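Long-range contacts in glycoprotein (Chandipura virus, PDB 5MDM), which probably attaches the virion to host receptors and, as a class III fusion glycoprotein, drives fusion of viral and endosomal membranes at acidic pH: residues 9-14 against 360-365; 41-46 against 185-190; 210-215 against 229-234. All blocks are in the same frame, centred on the assembly; numbering follows the deposited sequence.

Contact 1: residues 9-14 against 360-365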
ATOM      1  N   ASN A   9      36.159  -5.202   7.685  1.00116.14           N
ATOM      2  CA  ASN A   9      37.307  -4.470   8.207  1.00113.26           C
ATOM      3  C   ASN A   9      37.229  -2.978   7.896  1.00102.45           C
ATOM      4  O   ASN A   9      36.657  -2.572   6.885  1.00 95.11           O
ATOM      5  CB  ASN A   9      38.617  -5.060   7.676  1.00117.86           C
ATOM      6  CG  ASN A   9      38.643  -6.577   7.745  1.00123.18           C
ATOM      7  OD1 ASN A   9      38.369  -7.257   6.754  1.00139.62           O
ATOM      8  ND2 ASN A   9      38.960  -7.114   8.919  1.00106.40           N
ATOM      9  N   THR A  10      37.806  -2.169   8.778  1.00105.92           N
ATOM     10  CA  THR A  10      37.783  -0.720   8.632  1.00103.36           C
ATOM     11  C   THR A  10      38.876  -0.267   7.675  1.00109.62           C
ATOM     12  O   THR A  10      38.908   0.887   7.251  1.00112.87           O
ATOM     13  CB  THR A  10      37.985  -0.028   9.990  1.00115.29           C
ATOM     14  OG1 THR A  10      39.321  -0.256  10.456  1.00122.99           O
ATOM     15  CG2 THR A  10      37.006  -0.574  11.011  1.00119.96           C
ATOM     16  N   LYS A  11      39.779  -1.190   7.353  1.00113.26           N
ATOM     17  CA  LYS A  11      40.849  -0.941   6.396  1.00117.92           C
ATOM     18  C   LYS A  11      40.975  -2.140   5.465  1.00116.87           C
ATOM     19  O   LYS A  11      40.818  -3.287   5.891  1.00118.87           O
ATOM     20  CB  LYS A  11      42.184  -0.699   7.112  1.00126.05           C
ATOM     21  CG  LYS A  11      42.219   0.539   8.001  1.00123.62           C
ATOM     22  CD  LYS A  11      43.564   0.682   8.697  1.00128.14           C
ATOM     23  CE  LYS A  11      44.697   0.862   7.691  1.00142.98           C
ATOM     24  NZ  LYS A  11      46.024   1.096   8.343  1.00148.74           N
ATOM     25  N   LEU A  12      41.255  -1.872   4.195  1.00112.19           N
ATOM     26  CA  LEU A  12      41.457  -2.933   3.220  1.00118.46           C
ATOM     27  C   LEU A  12      42.751  -2.712   2.444  1.00126.92           C
ATOM     28  O   LEU A  12      43.222  -1.583   2.313  1.00118.42           O
ATOM     29  CB  LEU A  12      40.272  -3.012   2.254  1.00117.59           C
ATOM     30  CG  LEU A  12      38.922  -3.419   2.846  1.00114.20           C
ATOM     31  CD1 LEU A  12      37.843  -3.374   1.777  1.00109.31           C
ATOM     32  CD2 LEU A  12      39.004  -4.801   3.476  1.00115.49           C
ATOM     33  N   ASP A  13      43.325  -3.798   1.936  1.00139.70           N
ATOM     34  CA  ASP A  13      44.503  -3.705   1.088  1.00143.00           C
ATOM     35  C   ASP A  13      44.077  -3.413  -0.350  1.00140.12           C
ATOM     36  O   ASP A  13      43.574  -4.296  -1.052  1.00138.57           O
ATOM     37  CB  ASP A  13      45.317  -4.997   1.155  1.00151.05           C
ATOM     38  CG  ASP A  13      46.633  -4.895   0.411  1.00170.02           C
ATOM     39  OD1 ASP A  13      47.235  -3.800   0.412  1.00175.68           O
ATOM     40  OD2 ASP A  13      47.064  -5.909  -0.177  1.00178.36           O
ATOM     41  N   TRP A  14      44.272  -2.168  -0.777  1.00135.03           N
ATOM     42  CA  TRP A  14      43.850  -1.732  -2.105  1.00125.70           C
ATOM     43  C   TRP A  14      44.915  -1.961  -3.175  1.00127.77           C
ATOM     44  O   TRP A  14      46.114  -1.837  -2.918  1.00133.15           O
ATOM     45  CB  TRP A  14      43.440  -0.255  -2.088  1.00118.69           C
ATOM     46  CG  TRP A  14      42.274   0.043  -1.191  1.00124.50           C
ATOM     47  CD1 TRP A  14      42.327   0.460   0.105  1.00123.24           C
ATOM     48  CD2 TRP A  14      40.878  -0.056  -1.524  1.00129.70           C
ATOM     49  NE1 TRP A  14      41.055   0.629   0.601  1.00123.31           N
ATOM     50  CE2 TRP A  14      40.149   0.318  -0.377  1.00125.50           C
ATOM     51  CE3 TRP A  14      40.177  -0.426  -2.679  1.00120.06           C
ATOM     52  CZ2 TRP A  14      38.755   0.333  -0.352  1.00119.19           C
ATOM     53  CZ3 TRP A  14      38.794  -0.412  -2.650  1.00108.14           C
ATOM     54  CH2 TRP A  14      38.099  -0.033  -1.496  1.00110.31           C
ATOM     55  N   ILE A 360      33.305   1.325  11.421  1.00123.09           N
ATOM     56  CA  ILE A 360      33.104   0.404  10.306  1.00120.41           C
ATOM     57  C   ILE A 360      34.075   0.664   9.159  1.00122.61           C
ATOM     58  O   ILE A 360      34.415  -0.252   8.409  1.00126.29           O
ATOM     59  CB  ILE A 360      31.652   0.443   9.798  1.00116.01           C
ATOM     60  CG1 ILE A 360      31.336   1.792   9.149  1.00116.84           C
ATOM     61  CG2 ILE A 360      30.692   0.175  10.940  1.00109.41           C
ATOM     62  CD1 ILE A 360      29.899   1.919   8.682  1.00113.37           C
ATOM     63  N   TRP A 361      34.519   1.912   9.031  1.00123.72           N
ATOM     64  CA  TRP A 361      35.537   2.275   8.049  1.00126.98           C
ATOM     65  C   TRP A 361      36.317   3.511   8.491  1.00132.52           C
ATOM     66  O   TRP A 361      35.730   4.503   8.925  1.00134.75           O
ATOM     67  CB  TRP A 361      34.914   2.518   6.673  1.00119.89           C
ATOM     68  CG  TRP A 361      35.948   2.698   5.610  1.00116.83           C
ATOM     69  CD1 TRP A 361      36.391   3.876   5.084  1.00110.76           C
ATOM     70  CD2 TRP A 361      36.692   1.662   4.962  1.00118.33           C
ATOM     71  NE1 TRP A 361      37.360   3.636   4.139  1.00111.65           N
ATOM     72  CE2 TRP A 361      37.565   2.284   4.048  1.00121.67           C
ATOM     73  CE3 TRP A 361      36.704   0.268   5.065  1.00119.35           C
ATOM     74  CZ2 TRP A 361      38.436   1.558   3.237  1.00133.78           C
ATOM     75  CZ3 TRP A 361      37.570  -0.451   4.261  1.00125.82           C
ATOM     76  CH2 TRP A 361      38.424   0.194   3.359  1.00134.03           C
ATOM     77  N   THR A 362      37.640   3.452   8.365  1.00127.84           N
ATOM     78  CA  THR A 362      38.492   4.536   8.839  1.00126.00           C
ATOM     79  C   THR A 362      39.640   4.863   7.887  1.00132.89           C
ATOM     80  O   THR A 362      40.463   5.732   8.175  1.00141.95           O
ATOM     81  CB  THR A 362      39.089   4.204  10.206  1.00128.91           C
ATOM     82  OG1 THR A 362      39.917   5.290  10.635  1.00153.13           O
ATOM     83  CG2 THR A 362      39.933   2.945  10.117  1.00119.97           C
ATOM     84  N   GLN A 363      39.692   4.164   6.757  1.00130.05           N
ATOM     85  CA  GLN A 363      40.761   4.348   5.777  1.00125.86           C
ATOM     86  C   GLN A 363      40.300   5.256   4.636  1.00118.98           C
ATOM     87  O   GLN A 363      39.925   4.784   3.565  1.00120.43           O
ATOM     88  CB  GLN A 363      41.199   2.985   5.234  1.00121.17           C
ATOM     89  CG  GLN A 363      42.356   3.016   4.255  1.00117.59           C
ATOM     90  CD  GLN A 363      42.549   1.681   3.569  1.00125.22           C
ATOM     91  OE1 GLN A 363      41.778   0.744   3.779  1.00127.27           O
ATOM     92  NE2 GLN A 363      43.581   1.585   2.741  1.00132.29           N
ATOM     93  N   TRP A 364      40.331   6.563   4.874  1.00121.55           N
ATOM     94  CA  TRP A 364      39.782   7.530   3.924  1.00127.93           C
ATOM     95  C   TRP A 364      40.809   8.033   2.910  1.00128.97           C
ATOM     96  O   TRP A 364      41.956   8.310   3.258  1.00137.01           O
ATOM     97  CB  TRP A 364      39.165   8.705   4.682  1.00138.38           C
ATOM     98  CG  TRP A 364      38.162   8.264   5.688  1.00139.53           C
ATOM     99  CD1 TRP A 364      38.375   8.031   7.015  1.00142.41           C
ATOM    100  CD2 TRP A 364      36.784   7.977   5.445  1.00142.05           C
ATOM    101  NE1 TRP A 364      37.209   7.625   7.617  1.00145.90           N
ATOM    102  CE2 TRP A 364      36.217   7.583   6.672  1.00144.91           C
ATOM    103  CE3 TRP A 364      35.972   8.016   4.307  1.00141.72           C
ATOM    104  CZ2 TRP A 364      34.876   7.230   6.795  1.00143.99           C
ATOM    105  CZ3 TRP A 364      34.642   7.669   4.430  1.00140.14           C
ATOM    106  CH2 TRP A 364      34.106   7.281   5.664  1.00141.54           C
ATOM    107  N   PHE A 365      40.385   8.154   1.655  1.00128.41           N
ATOM    108  CA  PHE A 365      41.279   8.593   0.589  1.00132.81           C
ATOM    109  C   PHE A 365      40.949   9.998   0.108  1.00142.49           C
ATOM    110  O   PHE A 365      39.790  10.401   0.091  1.00135.31           O
ATOM    111  CB  PHE A 365      41.245   7.616  -0.588  1.00127.28           C
ATOM    112  CG  PHE A 365      41.786   6.258  -0.259  1.00125.07           C
ATOM    113  CD1 PHE A 365      43.148   6.061  -0.104  1.00119.82           C
ATOM    114  CD2 PHE A 365      40.936   5.176  -0.105  1.00124.91           C
ATOM    115  CE1 PHE A 365      43.656   4.814   0.201  1.00120.62           C
ATOM    116  CE2 PHE A 365      41.438   3.923   0.199  1.00127.58           C
ATOM    117  CZ  PHE A 365      42.801   3.744   0.354  1.00125.42           C
TER
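Ile360 meets Thr10 through its backbone: its carbonyl O receives a CA-H...O contact from Thr10 CA at 3.4 Å. In Trp361, CG lies anti to the backbone N (chi1 -172°), and the six-membered end of the indole reaches residues 9-14, with Thr10 O over one face, toward the rim. Leu12 CG packs at the edge, 3.6 Å from Trp361 CZ3, and Trp14 CZ2 approaches obliquely. Thr362 N gives a nearly straight hydrogen bond to Thr10 O (3.1 Å, 174°). Thr362 CG2 lies against Thr10 OG1 and CB. Gln363 reaches across with an extended side chain. Its OE1 accepts from Leu12 N at 2.7 Å, and its NE2 donates to Leu12 O at 3.2 Å. The amide thus bonds twice to the backbone of one residue, which fixes its rotation. The edge of Phe365 points at the face of the Trp14 five-membered ring in a T-shaped stack (centroids 4.8 Å apart, planes at 84°). Trp14 also touches Ala318 and Ile322. The loop between strands 2-7 and 15-16 thereby meets the loop leading into strand 365-367, joined by side-chain amide to backbone pairing and a T-shaped Trp-Phe stack.

Contact 2: residues 41-46 against 185-190. With SO4 (sulfate ion), chain G.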
ATOM      1  N   PHE A  41      16.950 -28.211   2.500  1.00 55.64           N
ATOM      2  CA  PHE A  41      15.846 -29.057   2.931  1.00 66.02           C
ATOM      3  C   PHE A  41      14.508 -28.484   2.466  1.00 74.85           C
ATOM      4  O   PHE A  41      14.349 -27.265   2.360  1.00 75.31           O
ATOM      5  CB  PHE A  41      15.870 -29.259   4.451  1.00 55.26           C
ATOM      6  CG  PHE A  41      15.734 -27.994   5.239  1.00 58.54           C
ATOM      7  CD1 PHE A  41      14.491 -27.578   5.700  1.00 69.83           C
ATOM      8  CD2 PHE A  41      16.851 -27.220   5.533  1.00 63.66           C
ATOM      9  CE1 PHE A  41      14.359 -26.402   6.436  1.00 72.53           C
ATOM     10  CE2 PHE A  41      16.729 -26.036   6.267  1.00 65.76           C
ATOM     11  CZ  PHE A  41      15.481 -25.630   6.720  1.00 64.90           C
ATOM     12  N   LEU A  42      13.557 -29.367   2.165  1.00 69.98           N
ATOM     13  CA  LEU A  42      12.228 -28.931   1.752  1.00 61.05           C
ATOM     14  C   LEU A  42      11.526 -28.263   2.915  1.00 57.97           C
ATOM     15  O   LEU A  42      11.524 -28.780   4.031  1.00 69.83           O
ATOM     16  CB  LEU A  42      11.396 -30.103   1.261  1.00 55.88           C
ATOM     17  CG  LEU A  42       9.977 -29.790   0.802  1.00 56.25           C
ATOM     18  CD1 LEU A  42       9.976 -28.782  -0.328  1.00 55.39           C
ATOM     19  CD2 LEU A  42       9.314 -31.061   0.353  1.00 74.75           C
ATOM     20  N   SER A  43      10.933 -27.108   2.660  1.00 56.20           N
ATOM     21  CA  SER A  43      10.301 -26.362   3.734  1.00 65.94           C
ATOM     22  C   SER A  43       8.988 -25.723   3.299  1.00 67.87           C
ATOM     23  O   SER A  43       8.492 -25.942   2.193  1.00 63.44           O
ATOM     24  CB  SER A  43      11.264 -25.305   4.288  1.00 66.05           C
ATOM     25  OG  SER A  43      10.664 -24.536   5.314  1.00 69.00           O
ATOM     26  N   SER A  44       8.430 -24.928   4.196  1.00 69.44           N
ATOM     27  CA  SER A  44       7.141 -24.319   3.982  1.00 64.75           C
ATOM     28  C   SER A  44       7.197 -22.963   4.660  1.00 66.98           C
ATOM     29  O   SER A  44       7.806 -22.826   5.720  1.00 67.89           O
ATOM     30  CB  SER A  44       6.061 -25.202   4.608  1.00 57.40           C
ATOM     31  OG  SER A  44       4.781 -24.615   4.506  1.00 88.11           O
ATOM     32  N   THR A  45       6.589 -21.955   4.052  1.00 61.99           N
ATOM     33  CA  THR A  45       6.586 -20.629   4.661  1.00 59.86           C
ATOM     34  C   THR A  45       5.236 -19.944   4.488  1.00 60.73           C
ATOM     35  O   THR A  45       4.618 -20.039   3.428  1.00 59.77           O
ATOM     36  CB  THR A  45       7.751 -19.741   4.139  1.00 60.93           C
ATOM     37  OG1 THR A  45       8.055 -18.733   5.106  1.00 65.52           O
ATOM     38  CG2 THR A  45       7.417 -19.084   2.811  1.00 55.42           C
ATOM     39  N   PRO A  46       4.759 -19.272   5.548  1.00 65.53           N
ATOM     40  CA  PRO A  46       3.464 -18.586   5.510  1.00 69.15           C
ATOM     41  C   PRO A  46       3.501 -17.362   4.599  1.00 68.58           C
ATOM     42  O   PRO A  46       4.386 -16.523   4.725  1.00 63.55           O
ATOM     43  CB  PRO A  46       3.251 -18.175   6.964  1.00 68.63           C
ATOM     44  CG  PRO A  46       4.614 -18.081   7.523  1.00 72.83           C
ATOM     45  CD  PRO A  46       5.405 -19.152   6.862  1.00 65.91           C
ATOM     46  N   LEU A 185       9.061 -24.447  -0.261  1.00 63.12           N
ATOM     47  CA  LEU A 185      10.211 -23.578  -0.307  1.00 52.35           C
ATOM     48  C   LEU A 185      11.440 -24.424  -0.047  1.00 56.71           C
ATOM     49  O   LEU A 185      11.478 -25.190   0.908  1.00 68.37           O
ATOM     50  CB  LEU A 185      10.065 -22.536   0.800  1.00 56.13           C
ATOM     51  CG  LEU A 185      11.108 -21.438   0.921  1.00 61.69           C
ATOM     52  CD1 LEU A 185      11.050 -20.567  -0.309  1.00 77.14           C
ATOM     53  CD2 LEU A 185      10.850 -20.618   2.164  1.00 52.51           C
ATOM     54  N   THR A 186      12.441 -24.317  -0.906  1.00 58.13           N
ATOM     55  CA  THR A 186      13.725 -24.913  -0.591  1.00 56.59           C
ATOM     56  C   THR A 186      14.486 -23.931   0.287  1.00 67.85           C
ATOM     57  O   THR A 186      14.720 -22.779  -0.103  1.00 70.46           O
ATOM     58  CB  THR A 186      14.544 -25.224  -1.848  1.00 58.15           C
ATOM     59  OG1 THR A 186      13.887 -26.245  -2.601  1.00 60.49           O
ATOM     60  CG2 THR A 186      15.927 -25.712  -1.473  1.00 55.67           C
ATOM     61  N   VAL A 187      14.832 -24.378   1.488  1.00 66.53           N
ATOM     62  CA  VAL A 187      15.670 -23.590   2.377  1.00 62.63           C
ATOM     63  C   VAL A 187      17.058 -24.201   2.381  1.00 64.42           C
ATOM     64  O   VAL A 187      17.207 -25.409   2.514  1.00 69.26           O
ATOM     65  CB  VAL A 187      15.106 -23.536   3.804  1.00 58.13           C
ATOM     66  CG1 VAL A 187      16.083 -22.843   4.732  1.00 55.49           C
ATOM     67  CG2 VAL A 187      13.776 -22.810   3.808  1.00 66.38           C
ATOM     68  N   THR A 188      18.070 -23.361   2.206  1.00 65.99           N
ATOM     69  CA  THR A 188      19.449 -23.817   2.131  1.00 58.68           C
ATOM     70  C   THR A 188      20.239 -23.389   3.355  1.00 66.41           C
ATOM     71  O   THR A 188      20.171 -22.235   3.785  1.00 79.13           O
ATOM     72  CB  THR A 188      20.145 -23.258   0.895  1.00 59.91           C
ATOM     73  OG1 THR A 188      19.461 -23.704  -0.281  1.00 67.93           O
ATOM     74  CG2 THR A 188      21.586 -23.718   0.852  1.00 65.36           C
ATOM     75  N   VAL A 189      20.989 -24.333   3.912  1.00 60.94           N
ATOM     76  CA  VAL A 189      21.813 -24.088   5.082  1.00 62.41           C
ATOM     77  C   VAL A 189      23.266 -23.980   4.654  1.00 64.62           C
ATOM     78  O   VAL A 189      23.782 -24.865   3.983  1.00 78.14           O
ATOM     79  CB  VAL A 189      21.689 -25.251   6.086  1.00 72.55           C
ATOM     80  CG1 VAL A 189      22.627 -25.047   7.250  1.00 83.85           C
ATOM     81  CG2 VAL A 189      20.262 -25.385   6.579  1.00 77.76           C
ATOM     82  N   ALA A 190      23.927 -22.894   5.037  1.00 67.14           N
ATOM     83  CA  ALA A 190      25.357 -22.739   4.781  1.00 68.44           C
ATOM     84  C   ALA A 190      26.134 -22.751   6.095  1.00 73.62           C
ATOM     85  O   ALA A 190      25.774 -22.069   7.053  1.00 81.63           O
ATOM     86  CB  ALA A 190      25.629 -21.459   4.018  1.00 67.61           C
TER
HETATM   87  S   SO4 G 501      12.382 -23.035  -4.657  1.00 69.09           S
HETATM   88  O1  SO4 G 501      11.644 -23.229  -3.411  1.00 80.52           O
HETATM   89  O2  SO4 G 501      13.367 -21.982  -4.494  1.00 62.90           O
HETATM   90  O3  SO4 G 501      13.091 -24.257  -5.023  1.00 77.16           O
HETATM   91  O4  SO4 G 501      11.426 -22.672  -5.694  1.00 70.53           O
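Phe41 and Val187 form an antiparallel hydrogen-bonded pair, as do Ser43 and Leu185. Leu42 and Thr186 are the non-hydrogen-bonded pair between them. In the first pair Phe41 N donates to Val187 O at 2.8 Å, and Val187 N returns a bond to Phe41 O at 3.1 Å. In the other, Ser43 N donates to Leu185 O at 2.7 Å, while the bond from Leu185 N to Ser43 O is weak. The axes of the two short segments make 121°, so the pair is strongly twisted. Backbone bonds of Thr45 with Thr183 and Val189 with Glu39 continue the pairing.

Apolar contacts gather on the face that carries Phe41, Ser43, Leu185 and Val187. Phe41 CG stands between the backbone N and the carbonyl carbon (chi1 61°), which lays the ring beside Val187. Val187 CB makes a CH-pi contact over the ring face, 4.0 Å from the Phe41 centroid. Val189 CG2 comes to the ring edge instead, 3.6 Å from Phe41 CE2. Val187 CG2 packs on Ser43 CB, and Leu185 CD2 on Thr45 CB.

A sulfate ion, probably from the crystallisation liquor, takes hydrogen bonds from Thr186 N and OG1.

Residues 41-46 fall in the region assigned by similarity to the fusion peptide. Strand 235-237 packs Val236 on the apolar face and bonds to Ser44 through the Ser237 backbone; Ser43 OG bonds to Ser237 O. Strand 180-192 lies between 36-49 and 202-205, with 212-213 the fourth strand.

Contact 3: residues 210-215 against 229-234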
ATOM      1  N   SER A 210      17.121 -13.603   2.585  1.00 82.63           N
ATOM      2  CA  SER A 210      18.493 -13.260   2.252  1.00 83.86           C
ATOM      3  C   SER A 210      19.393 -13.338   3.468  1.00 76.04           C
ATOM      4  O   SER A 210      19.200 -12.595   4.428  1.00 85.52           O
ATOM      5  CB  SER A 210      18.559 -11.854   1.659  1.00 91.71           C
ATOM      6  OG  SER A 210      19.897 -11.393   1.615  1.00102.51           O
ATOM      7  N   HIS A 211      20.369 -14.242   3.404  1.00 75.50           N
ATOM      8  CA  HIS A 211      21.426 -14.381   4.411  1.00 79.36           C
ATOM      9  C   HIS A 211      20.911 -14.194   5.833  1.00 69.60           C
ATOM     10  O   HIS A 211      21.119 -13.155   6.450  1.00 72.84           O
ATOM     11  CB  HIS A 211      22.585 -13.415   4.124  1.00 89.11           C
ATOM     12  CG  HIS A 211      23.791 -13.649   4.978  1.00105.03           C
ATOM     13  ND1 HIS A 211      24.826 -14.477   4.595  1.00117.95           N
ATOM     14  CD2 HIS A 211      24.124 -13.174   6.202  1.00112.74           C
ATOM     15  CE1 HIS A 211      25.744 -14.499   5.545  1.00122.32           C
ATOM     16  NE2 HIS A 211      25.343 -13.717   6.531  1.00116.51           N
ATOM     17  N   MET A 212      20.223 -15.206   6.340  1.00 75.61           N
ATOM     18  CA  MET A 212      19.541 -15.089   7.622  1.00 76.66           C
ATOM     19  C   MET A 212      20.348 -15.764   8.732  1.00 76.10           C
ATOM     20  O   MET A 212      20.594 -16.968   8.695  1.00 67.17           O
ATOM     21  CB  MET A 212      18.128 -15.671   7.515  1.00 63.91           C
ATOM     22  CG  MET A 212      17.051 -14.847   8.206  1.00 74.12           C
ATOM     23  SD  MET A 212      16.821 -13.115   7.714  1.00 90.54           S
ATOM     24  CE  MET A 212      16.348 -13.301   5.996  1.00213.93           C
ATOM     25  N   GLU A 213      20.763 -14.973   9.717  1.00 83.09           N
ATOM     26  CA  GLU A 213      21.676 -15.448  10.756  1.00 91.05           C
ATOM     27  C   GLU A 213      21.065 -16.486  11.682  1.00 82.47           C
ATOM     28  O   GLU A 213      20.158 -16.182  12.451  1.00 92.79           O
ATOM     29  CB  GLU A 213      22.207 -14.269  11.581  1.00112.03           C
ATOM     30  CG  GLU A 213      23.317 -13.488  10.901  1.00128.98           C
ATOM     31  CD  GLU A 213      24.579 -14.313  10.707  1.00138.81           C
ATOM     32  OE1 GLU A 213      24.729 -15.353  11.388  1.00140.85           O
ATOM     33  OE2 GLU A 213      25.421 -13.922   9.870  1.00141.00           O
ATOM     34  N   GLY A 214      21.573 -17.710  11.617  1.00 80.78           N
ATOM     35  CA  GLY A 214      21.094 -18.778  12.477  1.00 82.10           C
ATOM     36  C   GLY A 214      21.336 -18.487  13.948  1.00 89.50           C
ATOM     37  O   GLY A 214      20.620 -18.974  14.823  1.00 87.84           O
ATOM     38  N   ALA A 215      22.359 -17.685  14.216  1.00 91.91           N
ATOM     39  CA  ALA A 215      22.702 -17.291  15.573  1.00 85.04           C
ATOM     40  C   ALA A 215      21.594 -16.458  16.219  1.00 84.51           C
ATOM     41  O   ALA A 215      21.461 -16.427  17.436  1.00 93.69           O
ATOM     42  CB  ALA A 215      24.009 -16.528  15.566  1.00 96.83           C
ATOM     43  N   LYS A 229      11.929 -19.404  13.432  1.00 68.96           N
ATOM     44  CA  LYS A 229      11.752 -17.996  13.165  1.00 66.16           C
ATOM     45  C   LYS A 229      13.124 -17.376  12.965  1.00 67.58           C
ATOM     46  O   LYS A 229      14.025 -17.504  13.809  1.00 73.85           O
ATOM     47  CB  LYS A 229      11.011 -17.297  14.307  1.00 64.51           C
ATOM     48  CG  LYS A 229      10.672 -15.842  14.011  1.00 65.09           C
ATOM     49  CD  LYS A 229      10.179 -15.118  15.252  1.00 70.77           C
ATOM     50  CE  LYS A 229      11.084 -13.946  15.603  1.00 92.73           C
ATOM     51  NZ  LYS A 229      12.517 -14.363  15.719  1.00106.93           N
ATOM     52  N   PHE A 230      13.258 -16.725  11.819  1.00 69.68           N
ATOM     53  CA  PHE A 230      14.436 -15.971  11.440  1.00 73.31           C
ATOM     54  C   PHE A 230      14.487 -14.628  12.173  1.00 79.67           C
ATOM     55  O   PHE A 230      13.459 -14.137  12.650  1.00 77.73           O
ATOM     56  CB  PHE A 230      14.366 -15.729   9.937  1.00 77.28           C
ATOM     57  CG  PHE A 230      14.556 -16.964   9.119  1.00 66.53           C
ATOM     58  CD1 PHE A 230      15.355 -17.993   9.584  1.00 54.68           C
ATOM     59  CD2 PHE A 230      13.941 -17.097   7.884  1.00 63.23           C
ATOM     60  CE1 PHE A 230      15.537 -19.141   8.831  1.00 64.27           C
ATOM     61  CE2 PHE A 230      14.113 -18.242   7.127  1.00 65.14           C
ATOM     62  CZ  PHE A 230      14.914 -19.268   7.602  1.00 62.55           C
ATOM     63  N   PRO A 231      15.684 -14.021  12.258  1.00 82.04           N
ATOM     64  CA  PRO A 231      15.871 -12.726  12.922  1.00 65.79           C
ATOM     65  C   PRO A 231      14.937 -11.640  12.394  1.00 73.27           C
ATOM     66  O   PRO A 231      14.672 -10.679  13.108  1.00 72.36           O
ATOM     67  CB  PRO A 231      17.314 -12.367  12.581  1.00 82.97           C
ATOM     68  CG  PRO A 231      17.983 -13.658  12.369  1.00 79.01           C
ATOM     69  CD  PRO A 231      16.963 -14.591  11.798  1.00 75.03           C
ATOM     70  N   ASN A 232      14.449 -11.781  11.165  1.00 72.07           N
ATOM     71  CA  ASN A 232      13.513 -10.803  10.620  1.00 72.86           C
ATOM     72  C   ASN A 232      12.065 -11.144  10.968  1.00 74.04           C
ATOM     73  O   ASN A 232      11.128 -10.538  10.455  1.00 72.73           O
ATOM     74  CB  ASN A 232      13.702 -10.647   9.106  1.00 73.16           C
ATOM     75  CG  ASN A 232      13.181 -11.832   8.324  1.00 79.79           C
ATOM     76  OD1 ASN A 232      13.087 -12.942   8.840  1.00 76.96           O
ATOM     77  ND2 ASN A 232      12.835 -11.596   7.064  1.00 93.44           N
ATOM     78  N   GLY A 233      11.885 -12.128  11.841  1.00 68.97           N
ATOM     79  CA  GLY A 233      10.564 -12.458  12.327  1.00 68.15           C
ATOM     80  C   GLY A 233       9.771 -13.348  11.402  1.00 70.75           C
ATOM     81  O   GLY A 233       8.630 -13.699  11.704  1.00 84.09           O
ATOM     82  N   GLU A 234      10.367 -13.714  10.274  1.00 67.81           N
ATOM     83  CA  GLU A 234       9.725 -14.637   9.346  1.00 75.70           C
ATOM     84  C   GLU A 234      10.016 -16.091   9.726  1.00 71.93           C
ATOM     85  O   GLU A 234      10.967 -16.377  10.451  1.00 66.88           O
ATOM     86  CB  GLU A 234      10.149 -14.331   7.914  1.00 77.50           C
ATOM     87  CG  GLU A 234       9.796 -12.921   7.487  1.00 77.10           C
ATOM     88  CD  GLU A 234      10.002 -12.693   6.011  1.00 90.43           C
ATOM     89  OE1 GLU A 234      10.571 -13.581   5.351  1.00103.58           O
ATOM     90  OE2 GLU A 234       9.593 -11.630   5.506  1.00 98.60           O
TER
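This is a buried packing contact between Met212, on strand 212-213, an edge strand of the four-stranded antiparallel sheet within this chain, and the turn that joins strands 225-229 and 235-237. Met212 carries most of it. Its CB lies over one face of the Phe230 ring in a CH-pi contact, 4.3 Å from the centroid. Its CG meets Phe230 CB at 3.3 Å and Pro231 CD at 3.6 Å. The side chain then bends at chi2 (58°) and chi3 (62°). This brings SD across the Asn232 side chain, 3.9 Å from Asn232 OD1, and CE near Asn232 ND2. SD also makes an oblique Met-aromatic contact with the Phe230 ring. Next in the chain, Glu213 takes part through its backbone, with its carbonyl O 3.3 Å from Pro231 CG.

Phe230 to Gly233 form a type I beta turn, closed by a hydrogen bond from Gly233 N to Phe230 O. Asn232 OD1 accepts from Glu234 N at 3.2 Å, making an Asx turn. The donor stands above the carbonyl plane of the amide. Phe230 O takes a second bond, from Lys229 NZ, which reaches it from the opposite face of its plane to Gly233 N.

Outside the two segments, Phe204 and His209 add rings around Phe230. Asn232 ND2 bonds to Ile395 O, and Glu213 O accepts from Thr217 OG1.

Contacts 2 and 3 are buried, while contact 1 lies at the surface, far from the centre of the chain. Contacts 2 and 3 share a four-stranded antiparallel sheet: contact 2 pairs 36-49 with 180-192, and contact 3 packs a turn against 212-213 at the opposite edge of the sheet within this chain. Their centres are about 12 Å apart, and their nearest atoms about 5 Å. Contact 1 is about 36 Å from contact 2 and about 28 Å from contact 3 between centres. Their chemistry differs accordingly. Regular backbone pairing holds contact 2, and methionine packing holds contact 3. Contact 1 combines a glutamine amide with tryptophan rings between irregular loops.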